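Long-range contact in succinylglutamate desuccinylase/aspartoacylase (Shewanella frigidimarina, PDB 3LWU), which binds a zinc ion and is probably a hydrolase acting on ester bonds, in the succinylglutamate desuccinylase/aspartoacylase family: residues E123-Y135 with A149-R161. Numbering follows the deposited sequence.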
loop_
_atom_site.group_PDB
_atom_site.type_symbol
_atom_site.label_atom_id
_atom_site.label_comp_id
_atom_site.label_asym_id
_atom_site.label_seq_id
_atom_site.Cartn_x
_atom_site.Cartn_y
_atom_site.Cartn_z
ATOM N N GLU A 123 -8.133 15.198 12.276
ATOM C CA GLU A 123 -7.101 15.273 13.273
ATOM C C GLU A 123 -7.039 16.635 13.968
ATOM O O GLU A 123 -6.158 16.857 14.774
ATOM C CB GLU A 123 -5.738 15.007 12.592
ATOM C CG GLU A 123 -5.474 13.541 12.159
ATOM C CD GLU A 123 -5.170 12.609 13.349
ATOM O OE1 GLU A 123 -6.044 12.397 14.192
ATOM O OE2 GLU A 123 -4.070 12.055 13.462
ATOM N N TYR A 124 -7.949 17.558 13.649
ATOM C CA TYR A 124 -7.879 18.906 14.216
ATOM C C TYR A 124 -8.325 18.900 15.682
ATOM O O TYR A 124 -8.925 17.926 16.178
ATOM C CB TYR A 124 -8.653 19.926 13.369
ATOM C CG TYR A 124 -7.962 20.200 12.050
ATOM C CD1 TYR A 124 -6.930 21.109 11.961
ATOM C CD2 TYR A 124 -8.306 19.494 10.905
ATOM C CE1 TYR A 124 -6.282 21.340 10.761
ATOM C CE2 TYR A 124 -7.638 19.701 9.690
ATOM C CZ TYR A 124 -6.638 20.623 9.634
ATOM O OH TYR A 124 -6.026 20.843 8.454
ATOM N N PHE A 125 -7.974 19.962 16.382
ATOM C CA PHE A 125 -8.162 20.024 17.835
ATOM C C PHE A 125 -9.445 20.771 18.231
ATOM O O PHE A 125 -9.646 21.917 17.826
ATOM C CB PHE A 125 -6.967 20.727 18.479
ATOM C CG PHE A 125 -7.095 20.907 19.975
ATOM C CD1 PHE A 125 -7.271 19.809 20.800
ATOM C CD2 PHE A 125 -6.993 22.169 20.555
ATOM C CE1 PHE A 125 -7.357 19.964 22.176
ATOM C CE2 PHE A 125 -7.084 22.320 21.919
ATOM C CZ PHE A 125 -7.271 21.208 22.729
ATOM N N ASP A 126 -10.268 20.107 19.043
ATOM C CA ASP A 126 -11.479 20.665 19.663
ATOM C C ASP A 126 -11.104 21.209 21.029
ATOM O O ASP A 126 -10.690 20.464 21.904
ATOM C CB ASP A 126 -12.492 19.525 19.832
ATOM C CG ASP A 126 -13.790 19.944 20.554
ATOM O OD1 ASP A 126 -13.979 21.119 20.961
ATOM O OD2 ASP A 126 -14.650 19.047 20.698
ATOM N N HIS A 127 -11.244 22.516 21.218
ATOM C CA HIS A 127 -10.787 23.153 22.460
ATOM C C HIS A 127 -11.628 22.834 23.704
ATOM O O HIS A 127 -11.125 22.984 24.818
ATOM C CB HIS A 127 -10.694 24.670 22.280
ATOM C CG HIS A 127 -9.673 25.101 21.271
ATOM N ND1 HIS A 127 -8.415 25.543 21.623
ATOM C CD2 HIS A 127 -9.728 25.165 19.920
ATOM C CE1 HIS A 127 -7.744 25.874 20.532
ATOM N NE2 HIS A 127 -8.514 25.646 19.485
ATOM N N ASN A 128 -12.883 22.407 23.528
ATOM C CA ASN A 128 -13.800 22.155 24.675
ATOM C C ASN A 128 -13.772 23.312 25.685
ATOM O O ASN A 128 -13.541 23.110 26.869
ATOM C CB ASN A 128 -13.466 20.823 25.389
ATOM N N VAL A 129 -13.958 24.532 25.185
ATOM C CA VAL A 129 -13.855 25.740 26.015
ATOM C C VAL A 129 -14.970 25.737 27.050
ATOM O O VAL A 129 -16.123 25.531 26.691
ATOM C CB VAL A 129 -14.012 27.037 25.167
ATOM C CG1 VAL A 129 -13.948 28.284 26.068
ATOM C CG2 VAL A 129 -12.966 27.105 24.025
ATOM N N ASP A 130 -14.650 25.973 28.320
ATOM C CA ASP A 130 -15.697 26.178 29.305
ATOM C C ASP A 130 -16.204 27.594 29.072
ATOM O O ASP A 130 -15.615 28.584 29.537
ATOM C CB ASP A 130 -15.183 25.987 30.718
ATOM C CG ASP A 130 -16.231 26.303 31.778
ATOM O OD1 ASP A 130 -17.370 26.763 31.479
ATOM O OD2 ASP A 130 -15.889 26.084 32.945
ATOM N N ILE A 131 -17.301 27.673 28.330
ATOM C CA ILE A 131 -17.687 28.928 27.711
ATOM C C ILE A 131 -18.321 29.866 28.715
ATOM O O ILE A 131 -18.056 31.051 28.664
ATOM C CB ILE A 131 -18.608 28.726 26.469
ATOM C CG1 ILE A 131 -18.837 30.071 25.770
ATOM C CG2 ILE A 131 -19.947 28.074 26.866
ATOM C CD1 ILE A 131 -17.539 30.785 25.368
ATOM N N GLN A 132 -19.122 29.322 29.632
ATOM C CA GLN A 132 -19.747 30.114 30.707
ATOM C C GLN A 132 -18.661 30.794 31.545
ATOM O O GLN A 132 -18.755 31.969 31.873
ATOM C CB GLN A 132 -20.615 29.249 31.649
ATOM C CG GLN A 132 -21.532 28.181 30.999
ATOM C CD GLN A 132 -22.033 27.133 32.018
ATOM O OE1 GLN A 132 -21.470 26.030 32.135
ATOM N NE2 GLN A 132 -23.082 27.483 32.767
ATOM N N ASN A 133 -17.631 30.030 31.886
ATOM C CA ASN A 133 -16.547 30.522 32.719
ATOM C C ASN A 133 -15.662 31.542 32.006
ATOM O O ASN A 133 -15.357 32.610 32.563
ATOM C CB ASN A 133 -15.682 29.349 33.178
ATOM C CG ASN A 133 -14.735 29.739 34.282
ATOM O OD1 ASN A 133 -15.113 29.740 35.452
ATOM N ND2 ASN A 133 -13.500 30.094 33.921
ATOM N N TRP A 134 -15.255 31.209 30.776
ATOM C CA TRP A 134 -14.358 32.063 30.022
ATOM C C TRP A 134 -15.012 33.428 29.818
ATOM O O TRP A 134 -14.365 34.485 30.017
ATOM C CB TRP A 134 -13.933 31.427 28.660
ATOM C CG TRP A 134 -12.832 32.242 28.023
ATOM C CD1 TRP A 134 -11.481 32.044 28.153
ATOM C CD2 TRP A 134 -12.981 33.430 27.217
ATOM N NE1 TRP A 134 -10.790 33.016 27.461
ATOM C CE2 TRP A 134 -11.686 33.876 26.883
ATOM C CE3 TRP A 134 -14.085 34.138 26.722
ATOM C CZ2 TRP A 134 -11.468 35.008 26.112
ATOM C CZ3 TRP A 134 -13.860 35.266 25.943
ATOM C CH2 TRP A 134 -12.566 35.690 25.652
ATOM N N TYR A 135 -16.300 33.390 29.456
ATOM C CA TYR A 135 -17.109 34.598 29.187
ATOM C C TYR A 135 -17.278 35.461 30.430
ATOM O O TYR A 135 -17.220 36.688 30.330
ATOM C CB TYR A 135 -18.493 34.226 28.618
ATOM C CG TYR A 135 -19.408 35.416 28.280
ATOM C CD1 TYR A 135 -19.371 36.015 27.021
ATOM C CD2 TYR A 135 -20.324 35.919 29.218
ATOM C CE1 TYR A 135 -20.196 37.100 26.694
ATOM C CE2 TYR A 135 -21.167 37.006 28.908
ATOM C CZ TYR A 135 -21.092 37.590 27.638
ATOM O OH TYR A 135 -21.910 38.645 27.304
ATOM N N ALA A 149 -8.912 38.673 22.850
ATOM C CA ALA A 149 -8.536 37.741 23.933
ATOM C C ALA A 149 -8.841 36.288 23.570
ATOM O O ALA A 149 -8.024 35.383 23.770
ATOM C CB ALA A 149 -9.225 38.094 25.225
ATOM N N TYR A 150 -10.027 36.075 23.019
ATOM C CA TYR A 150 -10.479 34.753 22.637
ATOM C C TYR A 150 -9.581 34.134 21.585
ATOM O O TYR A 150 -9.323 32.960 21.652
ATOM C CB TYR A 150 -11.911 34.808 22.109
ATOM C CG TYR A 150 -12.674 33.504 22.149
ATOM C CD1 TYR A 150 -13.067 32.954 23.358
ATOM C CD2 TYR A 150 -13.073 32.866 20.986
ATOM C CE1 TYR A 150 -13.792 31.757 23.420
ATOM C CE2 TYR A 150 -13.808 31.664 21.033
ATOM C CZ TYR A 150 -14.153 31.126 22.255
ATOM O OH TYR A 150 -14.887 29.985 22.339
ATOM N N ARG A 151 -9.126 34.917 20.619
ATOM C CA ARG A 151 -8.221 34.432 19.584
ATOM C C ARG A 151 -6.862 34.059 20.171
ATOM O O ARG A 151 -6.301 33.013 19.804
ATOM C CB ARG A 151 -8.058 35.455 18.439
ATOM C CG ARG A 151 -6.932 35.181 17.469
ATOM C CD ARG A 151 -6.991 36.127 16.252
ATOM N NE ARG A 151 -8.086 35.767 15.329
ATOM C CZ ARG A 151 -9.261 36.407 15.231
ATOM N NH1 ARG A 151 -9.522 37.467 15.979
ATOM N NH2 ARG A 151 -10.189 35.983 14.369
ATOM N N SER A 152 -6.324 34.897 21.059
ATOM C CA SER A 152 -5.059 34.545 21.742
ATOM C C SER A 152 -5.146 33.212 22.454
ATOM O O SER A 152 -4.178 32.458 22.441
ATOM C CB SER A 152 -4.654 35.565 22.784
ATOM O OG SER A 152 -4.634 36.836 22.190
HETATM N N MSE A 153 -6.288 32.947 23.086
HETATM C CA MSE A 153 -6.484 31.711 23.826
HETATM C C MSE A 153 -6.530 30.533 22.877
HETATM O O MSE A 153 -5.900 29.508 23.155
HETATM C CB MSE A 153 -7.758 31.746 24.671
HETATM C CG MSE A 153 -8.032 30.426 25.394
HETATM SE SE MSE A 153 -9.185 29.230 24.418
HETATM C CE MSE A 153 -10.805 30.365 24.378
ATOM N N LEU A 154 -7.271 30.667 21.767
ATOM C CA LEU A 154 -7.337 29.591 20.768
ATOM C C LEU A 154 -5.942 29.277 20.193
ATOM O O LEU A 154 -5.599 28.097 20.085
ATOM C CB LEU A 154 -8.360 29.870 19.637
ATOM C CG LEU A 154 -9.854 29.992 20.041
ATOM C CD1 LEU A 154 -10.734 30.479 18.905
ATOM C CD2 LEU A 154 -10.431 28.688 20.604
ATOM N N VAL A 155 -5.142 30.296 19.872
ATOM C CA VAL A 155 -3.783 30.061 19.398
ATOM C C VAL A 155 -2.913 29.364 20.468
ATOM O O VAL A 155 -2.328 28.339 20.207
ATOM C CB VAL A 155 -3.121 31.350 18.849
ATOM C CG1 VAL A 155 -1.706 31.068 18.319
ATOM C CG2 VAL A 155 -3.981 31.958 17.730
ATOM N N GLU A 156 -2.896 29.854 21.699
ATOM C CA GLU A 156 -2.001 29.293 22.737
ATOM C C GLU A 156 -2.313 27.852 23.129
ATOM O O GLU A 156 -1.388 27.051 23.336
ATOM C CB GLU A 156 -2.000 30.176 23.996
ATOM C CG GLU A 156 -1.372 31.549 23.702
ATOM C CD GLU A 156 -1.610 32.628 24.750
ATOM O OE1 GLU A 156 -2.089 32.318 25.886
ATOM O OE2 GLU A 156 -1.299 33.804 24.416
ATOM N N THR A 157 -3.603 27.539 23.264
ATOM C CA THR A 157 -4.021 26.212 23.710
ATOM C C THR A 157 -3.751 25.196 22.603
ATOM O O THR A 157 -3.464 24.018 22.850
ATOM C CB THR A 157 -5.514 26.168 24.097
ATOM O OG1 THR A 157 -6.285 26.689 23.015
ATOM C CG2 THR A 157 -5.799 26.978 25.399
ATOM N N CYS A 158 -3.835 25.670 21.371
ATOM C CA CYS A 158 -3.439 24.871 20.231
ATOM C C CYS A 158 -1.934 24.559 20.225
ATOM O O CYS A 158 -1.514 23.400 20.075
ATOM C CB CYS A 158 -3.800 25.646 18.980
ATOM S SG CYS A 158 -4.476 24.691 17.788
ATOM N N GLN A 159 -1.126 25.607 20.353
ATOM C CA GLN A 159 0.334 25.471 20.478
ATOM C C GLN A 159 0.761 24.595 21.663
ATOM O O GLN A 159 1.745 23.850 21.559
ATOM C CB GLN A 159 0.992 26.846 20.586
ATOM C CG GLN A 159 1.060 27.567 19.242
ATOM C CD GLN A 159 1.328 29.068 19.350
ATOM O OE1 GLN A 159 1.211 29.680 20.420
ATOM N NE2 GLN A 159 1.670 29.668 18.219
ATOM N N ALA A 160 0.011 24.659 22.760
ATOM C CA ALA A 160 0.296 23.855 23.943
ATOM C C ALA A 160 0.223 22.354 23.656
ATOM O O ALA A 160 0.918 21.579 24.286
ATOM C CB ALA A 160 -0.673 24.233 25.142
ATOM N N ARG A 161 -0.616 21.939 22.707
ATOM C CA ARG A 161 -0.725 20.521 22.358
ATOM C C ARG A 161 0.615 19.982 21.843
ATOM O O ARG A 161 0.873 18.774 21.909
ATOM C CB ARG A 161 -1.836 20.258 21.324
ATOM C CG ARG A 161 -3.293 20.370 21.819
ATOM C CD ARG A 161 -3.796 19.130 22.581
ATOM N NE ARG A 161 -3.807 17.920 21.739
ATOM C CZ ARG A 161 -3.711 16.660 22.186
ATOM N NH1 ARG A 161 -3.575 16.414 23.487
ATOM N NH2 ARG A 161 -3.723 15.627 21.314
#
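H127 slots between L154 and F125: L154 CD2 stands over the centre of the imidazole, 7° off its normal, while F125 CD2 lies over the centre of the opposite face. At the imidazole edge, ND1 donates to T157 OG1 at 2.8 Å, a weak bond because the N-H...O angle is just 121°. T157 OG1, set between its backbone N and carbonyl carbon, accepts from H127 ND1 and itself donates to M153 O within the helical turn. The F125 ring is covered on one face by R161, whose bent chain brings CG over the ring centre in a CH-pi contact and leaves the guanidinium nearly parallel to the ring.

Toward the other end, the W134 indole forms a flat wall. The Y150 ring presents its edge to the six-membered ring, with planes at 74°; the methyl CE of selenomethionine M153 sits over the five-membered ring on the same face and meets V129 CG2 tip to tip at 3.9 Å. The Y150 hydroxyl is hydrogen-bonded to P237 O beyond the contact. Side chains thus interdigitate as a loop kinked by an Asx turn at D126-N128, leading into helix 131-138, lies along helix 143-160 on the periphery of the zinc-binding AstE/AspA catalytic domain, away from the metal site.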